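Long-range contacts in beta-galactosidase (Geobacillus stearothermophilus, PDB 4OIF), which probably hydrolyses terminal non-reducing beta-D-galactose residues in beta-D-galactosides as a zinc-binding member of glycosyl hydrolase family 42: residues I350-D355 / S629-Q634; S402-T407 / Y640-N645; D661-E666 / V679-K684. One frame throughout, in Å; residues are numbered along the deposited sequence.

All three contacts involve the five-stranded antiparallel sheet of the C-terminal domain, through its adjacent strands 628-634, 638-645 and 679-685. Interaction 1 joins the sheet to the end of helix 341-351 in the barrel, and interaction 2 joins it to the loop after helix 386-399; interaction 3 lies within the small domain. The centres of interactions 1 and 2 are about 5 Å apart, those of 2 and 3 about 9 Å, and those of 1 and 3 about 14 Å. Along the chain the segments of interactions 1 and 2 alternate, and interaction 3 follows both. Together they seat the C-terminal sheet against the barrel part of the chain.

Interaction 1: residues I350-D355 / S629-Q634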
loop_
_atom_site.group_PDB
_atom_site.type_symbol
_atom_site.label_atom_id
_atom_site.label_comp_id
_atom_site.label_asym_id
_atom_site.label_seq_id
_atom_site.Cartn_x
_atom_site.Cartn_y
_atom_site.Cartn_z
ATOM N N ILE A 350 2.532 -12.869 36.483
ATOM C CA ILE A 350 2.019 -13.148 37.829
ATOM C C ILE A 350 1.953 -11.869 38.688
ATOM O O ILE A 350 1.050 -11.688 39.500
ATOM C CB ILE A 350 2.880 -14.216 38.549
ATOM C CG1 ILE A 350 2.956 -15.489 37.697
ATOM C CG2 ILE A 350 2.339 -14.532 39.964
ATOM C CD1 ILE A 350 1.607 -16.112 37.419
ATOM N N ALA A 351 2.907 -10.973 38.491
ATOM C CA ALA A 351 3.019 -9.794 39.332
ATOM C C ALA A 351 1.859 -8.808 39.121
ATOM O O ALA A 351 1.472 -8.093 40.046
ATOM C CB ALA A 351 4.349 -9.108 39.084
ATOM N N HIS A 352 1.311 -8.769 37.910
ATOM C CA HIS A 352 0.234 -7.842 37.601
ATOM C C HIS A 352 -1.125 -8.503 37.750
ATOM O O HIS A 352 -2.139 -7.893 37.435
ATOM C CB HIS A 352 0.390 -7.272 36.189
ATOM C CG HIS A 352 1.414 -6.182 36.082
ATOM N ND1 HIS A 352 1.084 -4.844 36.118
ATOM C CD2 HIS A 352 2.761 -6.233 35.946
ATOM C CE1 HIS A 352 2.184 -4.120 36.012
ATOM N NE2 HIS A 352 3.215 -4.938 35.903
ATOM N N GLY A 353 -1.152 -9.740 38.250
ATOM C CA GLY A 353 -2.408 -10.344 38.659
ATOM C C GLY A 353 -2.796 -11.718 38.127
ATOM O O GLY A 353 -3.784 -12.294 38.578
ATOM N N SER A 354 -2.036 -12.262 37.188
ATOM C CA SER A 354 -2.381 -13.576 36.637
ATOM C C SER A 354 -2.190 -14.723 37.635
ATOM O O SER A 354 -1.186 -14.777 38.352
ATOM C CB SER A 354 -1.554 -13.858 35.386
ATOM O OG SER A 354 -1.874 -15.122 34.837
ATOM N N ASP A 355 -3.155 -15.639 37.680
ATOM C CA ASP A 355 -3.003 -16.883 38.440
ATOM C C ASP A 355 -2.657 -18.059 37.525
ATOM O O ASP A 355 -2.882 -19.218 37.878
ATOM C CB ASP A 355 -4.269 -17.200 39.243
ATOM C CG ASP A 355 -4.374 -16.367 40.508
ATOM O OD1 ASP A 355 -3.348 -15.796 40.939
ATOM O OD2 ASP A 355 -5.483 -16.285 41.079
ATOM N N SER A 629 11.369 -2.972 37.252
ATOM C CA SER A 629 9.975 -2.840 37.610
ATOM C C SER A 629 9.725 -3.564 38.914
ATOM O O SER A 629 10.110 -4.716 39.077
ATOM C CB SER A 629 9.082 -3.400 36.490
ATOM O OG SER A 629 7.715 -3.366 36.859
ATOM N N VAL A 630 9.087 -2.888 39.855
ATOM C CA VAL A 630 8.704 -3.549 41.089
ATOM C C VAL A 630 7.191 -3.546 41.164
ATOM O O VAL A 630 6.575 -2.488 41.092
ATOM C CB VAL A 630 9.315 -2.863 42.338
ATOM C CG1 VAL A 630 8.814 -3.537 43.603
ATOM C CG2 VAL A 630 10.847 -2.895 42.277
ATOM N N GLN A 631 6.598 -4.729 41.281
ATOM C CA GLN A 631 5.142 -4.842 41.303
ATOM C C GLN A 631 4.720 -5.845 42.350
ATOM O O GLN A 631 5.403 -6.833 42.543
ATOM C CB GLN A 631 4.605 -5.271 39.933
ATOM C CG GLN A 631 4.681 -4.205 38.849
ATOM C CD GLN A 631 3.756 -3.045 39.120
ATOM O OE1 GLN A 631 2.673 -3.211 39.696
ATOM N NE2 GLN A 631 4.181 -1.855 38.717
ATOM N N ALA A 632 3.584 -5.624 43.001
ATOM C CA ALA A 632 3.201 -6.479 44.120
ATOM C C ALA A 632 1.762 -7.013 44.097
ATOM O O ALA A 632 0.855 -6.430 43.495
ATOM C CB ALA A 632 3.429 -5.735 45.406
ATOM N N ARG A 633 1.567 -8.134 44.777
ATOM C CA ARG A 633 0.230 -8.616 45.091
ATOM C C ARG A 633 0.107 -8.742 46.598
ATOM O O ARG A 633 1.081 -8.991 47.284
ATOM C CB ARG A 633 -0.046 -9.936 44.387
ATOM C CG ARG A 633 -0.124 -9.741 42.882
ATOM C CD ARG A 633 -0.325 -11.014 42.149
ATOM N NE ARG A 633 -1.631 -11.595 42.413
ATOM C CZ ARG A 633 -2.080 -12.670 41.783
ATOM N NH1 ARG A 633 -1.310 -13.248 40.867
ATOM N NH2 ARG A 633 -3.281 -13.163 42.067
ATOM N N GLN A 634 -1.089 -8.535 47.119
ATOM C CA GLN A 634 -1.242 -8.421 48.553
ATOM C C GLN A 634 -2.179 -9.474 49.106
ATOM O O GLN A 634 -3.314 -9.611 48.654
ATOM C CB GLN A 634 -1.739 -7.020 48.910
ATOM C CG GLN A 634 -0.953 -5.925 48.217
ATOM C CD GLN A 634 -1.128 -4.564 48.861
ATOM O OE1 GLN A 634 -1.965 -3.767 48.444
ATOM N NE2 GLN A 634 -0.329 -4.290 49.879
HETATM O O HOH W 1 5.513 -4.590 35.255
#
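Q631 and R633 of strand 629-634 both reach the end of helix 341-351, one by packing, the other by hydrogen bonds and a salt bridge. The strand first approaches at S629, where a water lies between S629 OG and H352 NE2, though too near the histidine to be placed with certainty. Q631 then lays its CB against A351 CB at 3.9 Å. Bent at chi2 (-67°), its chain carries CG to 3.4 Å from H352 NE2, with amide and imidazole planes only 23° apart. R409 binds the amide oxygen OE1, and D308 takes H352 ND1, so both flat groups are held from beyond the contact. A632 turns its methyl away. R633, long and planar at its tip, suits a site rich in oxygens. Its NH1 donates to I350 O at 3.1 Å, in the carbonyl plane on a lone pair, and to S354 O at 2.9 Å, from above the S354 carbonyl plane. NH2 meets D355 OD1 at 2.9 Å on the syn side but tilted out of the carboxylate plane, making a salt bridge, and also bonds T407 O. G353 C lies over one guanidinium face. G353, at phi 128°, is the C-prime residue of a Schellman motif, and I350 O accepts from both G353 N and R633 NH1; the arginine thus joins a helix carbonyl, one from the turn after it and a carboxylate. Strand 628-634 ends its sheet within this chain, next to strand 638-645, whose F642 packs on I350 and A351, while helix 438-451 brings Y446 to H352 and W450 to S629.

Interaction 2: residues S402-T407 / Y640-N645; sequences SGIVGT and YVFIMN
I404 lies over the ring of Y640 and reaches on to F642, so its side chain can be followed outward as the core of this contact. CB is the branch point. From it CG1 stands anti to the carbonyl carbon (chi1 -58°), which brings this methylene over one face of the Y640 ring. CG1 is 3.7 Å from the ring centroid and only 15° off the normal, a CH-pi contact, shifted toward the CG side of the ring, where I404 CG1 and Y640 CG are 3.6 Å apart. The other branch, CG2, lies on the side of R633 in the neighbouring strand 628-634. At the tip, CD1 comes to 4.0 Å from F642 CZ, meeting that ring obliquely. Isoleucine suits the place: its long branch, CG1 and CD1, serves both rings, while CG2 is left for R633.

G403 and T407 also border the tyrosine. T407 CG2 stands at the ring edge, 4.2 Å from Y640 CE1, and G403 O approaches the same CE1 at 3.5 Å while also accepting from R6. Y640 OH lies 3.6 Å from G403 CA, a closeness that a residue without a side chain permits. Beyond I404 the chain makes a type II beta turn to T407, closed by T407 N to I404 O at 2.9 Å; G406, with its positive phi, suits the third position.

Contact between the two segments is therefore made by dispersion and shape. G406 N and T407 O are held from outside, by D355 and R633. An apolar, face-on contact imposes little direction on the groups that meet, whereas the loop's polar bonds to D355 and R633 do.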
loop_
_atom_site.group_PDB
_atom_site.type_symbol
_atom_site.label_atom_id
_atom_site.label_comp_id
_atom_site.label_asym_id
_atom_site.label_seq_id
_atom_site.Cartn_x
_atom_site.Cartn_y
_atom_site.Cartn_z
ATOM N N SER A 402 2.186 -20.881 45.390
ATOM C CA SER A 402 0.749 -21.098 45.518
ATOM C C SER A 402 0.052 -20.090 46.430
ATOM O O SER A 402 -1.163 -19.940 46.374
ATOM C CB SER A 402 0.481 -22.513 46.018
ATOM O OG SER A 402 1.153 -22.736 47.236
ATOM N N GLY A 403 0.815 -19.400 47.266
ATOM C CA GLY A 403 0.251 -18.410 48.168
ATOM C C GLY A 403 -0.187 -17.143 47.456
ATOM O O GLY A 403 -1.003 -16.367 47.959
ATOM N N ILE A 404 0.362 -16.935 46.267
ATOM C CA ILE A 404 0.004 -15.782 45.469
ATOM C C ILE A 404 -1.375 -15.994 44.813
ATOM O O ILE A 404 -2.114 -15.030 44.538
ATOM C CB ILE A 404 1.095 -15.514 44.428
ATOM C CG1 ILE A 404 2.429 -15.287 45.148
ATOM C CG2 ILE A 404 0.746 -14.315 43.565
ATOM C CD1 ILE A 404 3.660 -15.482 44.260
ATOM N N VAL A 405 -1.730 -17.257 44.603
ATOM C CA VAL A 405 -3.003 -17.598 43.976
ATOM C C VAL A 405 -4.187 -16.939 44.686
ATOM O O VAL A 405 -4.372 -17.086 45.897
ATOM C CB VAL A 405 -3.226 -19.124 43.939
ATOM C CG1 VAL A 405 -4.620 -19.449 43.405
ATOM C CG2 VAL A 405 -2.158 -19.785 43.087
ATOM N N GLY A 406 -4.975 -16.195 43.922
ATOM C CA GLY A 406 -6.155 -15.542 44.453
ATOM C C GLY A 406 -5.899 -14.212 45.132
ATOM O O GLY A 406 -6.846 -13.533 45.520
ATOM N N THR A 407 -4.635 -13.829 45.293
ATOM C CA THR A 407 -4.347 -12.518 45.874
ATOM C C THR A 407 -4.687 -11.389 44.903
ATOM O O THR A 407 -4.482 -11.505 43.683
ATOM C CB THR A 407 -2.866 -12.371 46.290
ATOM O OG1 THR A 407 -2.020 -12.616 45.154
ATOM C CG2 THR A 407 -2.525 -13.343 47.414
ATOM N N TYR A 640 3.470 -9.905 48.501
ATOM C CA TYR A 640 4.341 -10.604 47.562
ATOM C C TYR A 640 4.836 -9.610 46.536
ATOM O O TYR A 640 4.061 -9.037 45.786
ATOM C CB TYR A 640 3.624 -11.748 46.857
ATOM C CG TYR A 640 3.139 -12.845 47.759
ATOM C CD1 TYR A 640 1.785 -12.978 48.055
ATOM C CD2 TYR A 640 4.027 -13.757 48.311
ATOM C CE1 TYR A 640 1.333 -13.991 48.878
ATOM C CE2 TYR A 640 3.581 -14.775 49.130
ATOM C CZ TYR A 640 2.237 -14.888 49.412
ATOM O OH TYR A 640 1.785 -15.901 50.228
ATOM N N VAL A 641 6.141 -9.422 46.499
ATOM C CA VAL A 641 6.728 -8.369 45.716
ATOM C C VAL A 641 7.657 -8.942 44.659
ATOM O O VAL A 641 8.492 -9.783 44.938
ATOM C CB VAL A 641 7.471 -7.395 46.638
ATOM C CG1 VAL A 641 8.024 -6.221 45.845
ATOM C CG2 VAL A 641 6.519 -6.907 47.742
ATOM N N PHE A 642 7.484 -8.492 43.430
ATOM C CA PHE A 642 8.301 -8.922 42.307
ATOM C C PHE A 642 9.251 -7.800 41.919
ATOM O O PHE A 642 8.812 -6.691 41.575
ATOM C CB PHE A 642 7.426 -9.292 41.103
ATOM C CG PHE A 642 6.600 -10.525 41.292
ATOM C CD1 PHE A 642 5.507 -10.528 42.148
ATOM C CD2 PHE A 642 6.892 -11.679 40.583
ATOM C CE1 PHE A 642 4.731 -11.676 42.317
ATOM C CE2 PHE A 642 6.119 -12.832 40.741
ATOM C CZ PHE A 642 5.038 -12.829 41.612
ATOM N N ILE A 643 10.545 -8.091 41.964
ATOM C CA ILE A 643 11.567 -7.152 41.523
ATOM C C ILE A 643 12.168 -7.653 40.208
ATOM O O ILE A 643 12.919 -8.626 40.178
ATOM C CB ILE A 643 12.657 -6.971 42.584
ATOM C CG1 ILE A 643 12.018 -6.732 43.962
ATOM C CG2 ILE A 643 13.581 -5.832 42.196
ATOM C CD1 ILE A 643 13.017 -6.672 45.137
ATOM N N MET A 644 11.831 -6.969 39.119
ATOM C CA MET A 644 12.092 -7.471 37.777
ATOM C C MET A 644 13.051 -6.584 36.976
ATOM O O MET A 644 12.801 -5.399 36.763
ATOM C CB MET A 644 10.758 -7.634 37.032
ATOM C CG MET A 644 9.781 -8.543 37.759
ATOM S SD MET A 644 8.097 -8.463 37.121
ATOM C CE MET A 644 7.601 -6.811 37.590
ATOM N N ASN A 645 14.158 -7.162 36.536
ATOM C CA ASN A 645 15.122 -6.407 35.745
ATOM C C ASN A 645 14.812 -6.497 34.256
ATOM O O ASN A 645 15.231 -7.435 33.589
ATOM C CB ASN A 645 16.541 -6.902 36.022
ATOM C CG ASN A 645 17.598 -6.098 35.287
ATOM O OD1 ASN A 645 17.299 -5.104 34.612
ATOM N ND2 ASN A 645 18.852 -6.526 35.414
#

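Interaction 3: residues D661-E666 / V679-K684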
loop_
_atom_site.group_PDB
_atom_site.type_symbol
_atom_site.label_atom_id
_atom_site.label_comp_id
_atom_site.label_asym_id
_atom_site.label_seq_id
_atom_site.Cartn_x
_atom_site.Cartn_y
_atom_site.Cartn_z
ATOM N N ASP A 661 13.098 -14.279 50.594
ATOM C CA ASP A 661 13.072 -14.830 49.249
ATOM C C ASP A 661 12.124 -16.036 49.146
ATOM O O ASP A 661 12.354 -17.079 49.745
ATOM C CB ASP A 661 14.480 -15.220 48.820
ATOM C CG ASP A 661 14.530 -15.782 47.409
ATOM O OD1 ASP A 661 13.778 -16.728 47.098
ATOM O OD2 ASP A 661 15.336 -15.284 46.604
ATOM N N LEU A 662 11.087 -15.891 48.333
ATOM C CA LEU A 662 10.039 -16.894 48.232
ATOM C C LEU A 662 10.548 -18.239 47.714
ATOM O O LEU A 662 9.940 -19.272 47.983
ATOM C CB LEU A 662 8.923 -16.381 47.327
ATOM C CG LEU A 662 7.551 -17.006 47.525
ATOM C CD1 LEU A 662 7.015 -16.621 48.894
ATOM C CD2 LEU A 662 6.616 -16.536 46.434
ATOM N N PHE A 663 11.657 -18.226 46.980
ATOM C CA PHE A 663 12.232 -19.456 46.429
ATOM C C PHE A 663 13.246 -20.158 47.347
ATOM O O PHE A 663 13.387 -21.380 47.289
ATOM C CB PHE A 663 12.919 -19.165 45.103
ATOM C CG PHE A 663 12.010 -18.595 44.069
ATOM C CD1 PHE A 663 10.697 -19.019 43.971
ATOM C CD2 PHE A 663 12.466 -17.634 43.188
ATOM C CE1 PHE A 663 9.853 -18.499 43.011
ATOM C CE2 PHE A 663 11.626 -17.105 42.228
ATOM C CZ PHE A 663 10.315 -17.541 42.140
ATOM N N THR A 664 13.957 -19.398 48.175
ATOM C CA THR A 664 15.044 -19.963 48.968
ATOM C C THR A 664 14.817 -19.855 50.461
ATOM O O THR A 664 15.509 -20.498 51.246
ATOM C CB THR A 664 16.376 -19.281 48.673
ATOM O OG1 THR A 664 16.374 -17.972 49.259
ATOM C CG2 THR A 664 16.618 -19.191 47.175
ATOM N N GLY A 665 13.865 -19.026 50.860
ATOM C CA GLY A 665 13.617 -18.804 52.270
ATOM C C GLY A 665 14.567 -17.795 52.897
ATOM O O GLY A 665 14.313 -17.314 53.999
ATOM N N GLU A 666 15.654 -17.474 52.197
ATOM C CA GLU A 666 16.638 -16.532 52.712
ATOM C C GLU A 666 16.036 -15.165 53.003
ATOM O O GLU A 666 15.318 -14.598 52.175
ATOM C CB GLU A 666 17.801 -16.360 51.729
ATOM C CG GLU A 666 18.795 -15.287 52.173
ATOM C CD GLU A 666 19.818 -14.941 51.110
ATOM O OE1 GLU A 666 19.635 -15.350 49.944
ATOM O OE2 GLU A 666 20.808 -14.257 51.443
ATOM N N VAL A 679 14.795 -11.936 38.013
ATOM C CA VAL A 679 13.667 -11.559 38.831
ATOM C C VAL A 679 13.930 -12.024 40.246
ATOM O O VAL A 679 14.516 -13.066 40.483
ATOM C CB VAL A 679 12.337 -12.169 38.328
ATOM C CG1 VAL A 679 11.166 -11.650 39.158
ATOM C CG2 VAL A 679 12.122 -11.866 36.848
ATOM N N ARG A 680 13.501 -11.222 41.193
ATOM C CA ARG A 680 13.532 -11.604 42.572
ATOM C C ARG A 680 12.095 -11.640 43.052
ATOM O O ARG A 680 11.366 -10.674 42.884
ATOM C CB ARG A 680 14.357 -10.609 43.370
ATOM C CG ARG A 680 15.342 -11.255 44.271
ATOM C CD ARG A 680 16.485 -11.928 43.528
ATOM N NE ARG A 680 17.498 -12.278 44.518
ATOM C CZ ARG A 680 17.433 -13.373 45.260
ATOM N NH1 ARG A 680 16.440 -14.233 45.068
ATOM N NH2 ARG A 680 18.360 -13.626 46.166
ATOM N N VAL A 681 11.657 -12.759 43.603
ATOM C CA VAL A 681 10.309 -12.813 44.154
ATOM C C VAL A 681 10.415 -12.894 45.657
ATOM O O VAL A 681 11.039 -13.796 46.216
ATOM C CB VAL A 681 9.503 -13.986 43.613
ATOM C CG1 VAL A 681 8.101 -13.950 44.179
ATOM C CG2 VAL A 681 9.436 -13.896 42.101
ATOM N N VAL A 682 9.788 -11.937 46.311
ATOM C CA VAL A 682 10.089 -11.652 47.692
ATOM C C VAL A 682 8.813 -11.578 48.524
ATOM O O VAL A 682 7.749 -11.251 48.017
ATOM C CB VAL A 682 10.934 -10.358 47.752
ATOM C CG1 VAL A 682 10.263 -9.257 48.557
ATOM C CG2 VAL A 682 12.311 -10.680 48.275
ATOM N N GLU A 683 8.913 -11.946 49.791
ATOM C CA GLU A 683 7.742 -11.974 50.658
ATOM C C GLU A 683 7.971 -11.078 51.861
ATOM O O GLU A 683 9.055 -11.067 52.444
ATOM C CB GLU A 683 7.435 -13.404 51.103
ATOM C CG GLU A 683 6.313 -13.528 52.109
ATOM C CD GLU A 683 6.210 -14.926 52.693
ATOM O OE1 GLU A 683 5.542 -15.092 53.734
ATOM O OE2 GLU A 683 6.805 -15.858 52.114
ATOM N N LYS A 684 6.956 -10.305 52.219
ATOM C CA LYS A 684 7.068 -9.400 53.353
ATOM C C LYS A 684 5.872 -9.542 54.276
ATOM O O LYS A 684 4.746 -9.238 53.889
ATOM C CB LYS A 684 7.206 -7.956 52.878
ATOM C CG LYS A 684 7.366 -6.983 54.020
ATOM C CD LYS A 684 8.098 -5.741 53.594
ATOM C CE LYS A 684 8.134 -4.744 54.734
ATOM N NZ LYS A 684 6.783 -4.193 55.046
#
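L662 and V681 come together at a slant, with L662 CD2 at 3.7 Å from V681 CG1, while L662 N donates to V681 O at 3.0 Å. This bond adjoins the antiparallel non-hydrogen-bonded pair D661-V682 and marks where the strand pairing gives way to a loop. L662 stands nearly at right angles to E683: L662 CD1 lies 3.9 Å from E683 CB and 3.3 Å from E683 OE2. The carboxylate of E683 has its charged partner in R685. F663 approaches V681 from another side, its ring tilted so that CZ lies 3.7 Å from V681 CG2. V681 has CG1 anti to the backbone N (chi1 -178°), which leaves one methyl for the leucine and the other for the phenylalanine, a division suited to a compact beta-branched residue.

D661 and R680 bring opposite charges together and are modelled as a salt bridge, but one too short to be trusted in detail. The other oxygen has a clearer part: D661 OD1 accepts from F663 N at 2.6 Å, nearly along its C-O axis, and from T664 N at 2.9 Å, from above the carboxylate plane. The D661 side chain thus accepts from the second and third residues on, an Asx turn extended to an Asx motif. T664 OG1 then takes E666 N in an ST turn, and G665 supplies the positive phi needed to bring the loop round.

Strand 679-685 runs between strands 638-645 and 658-661. V681 also packs on F642 and on M347 of helix 341-351, L662 on Y640 and on M401 and I404 of the loop after helix 386-399, and V682 lies between V641 and V659.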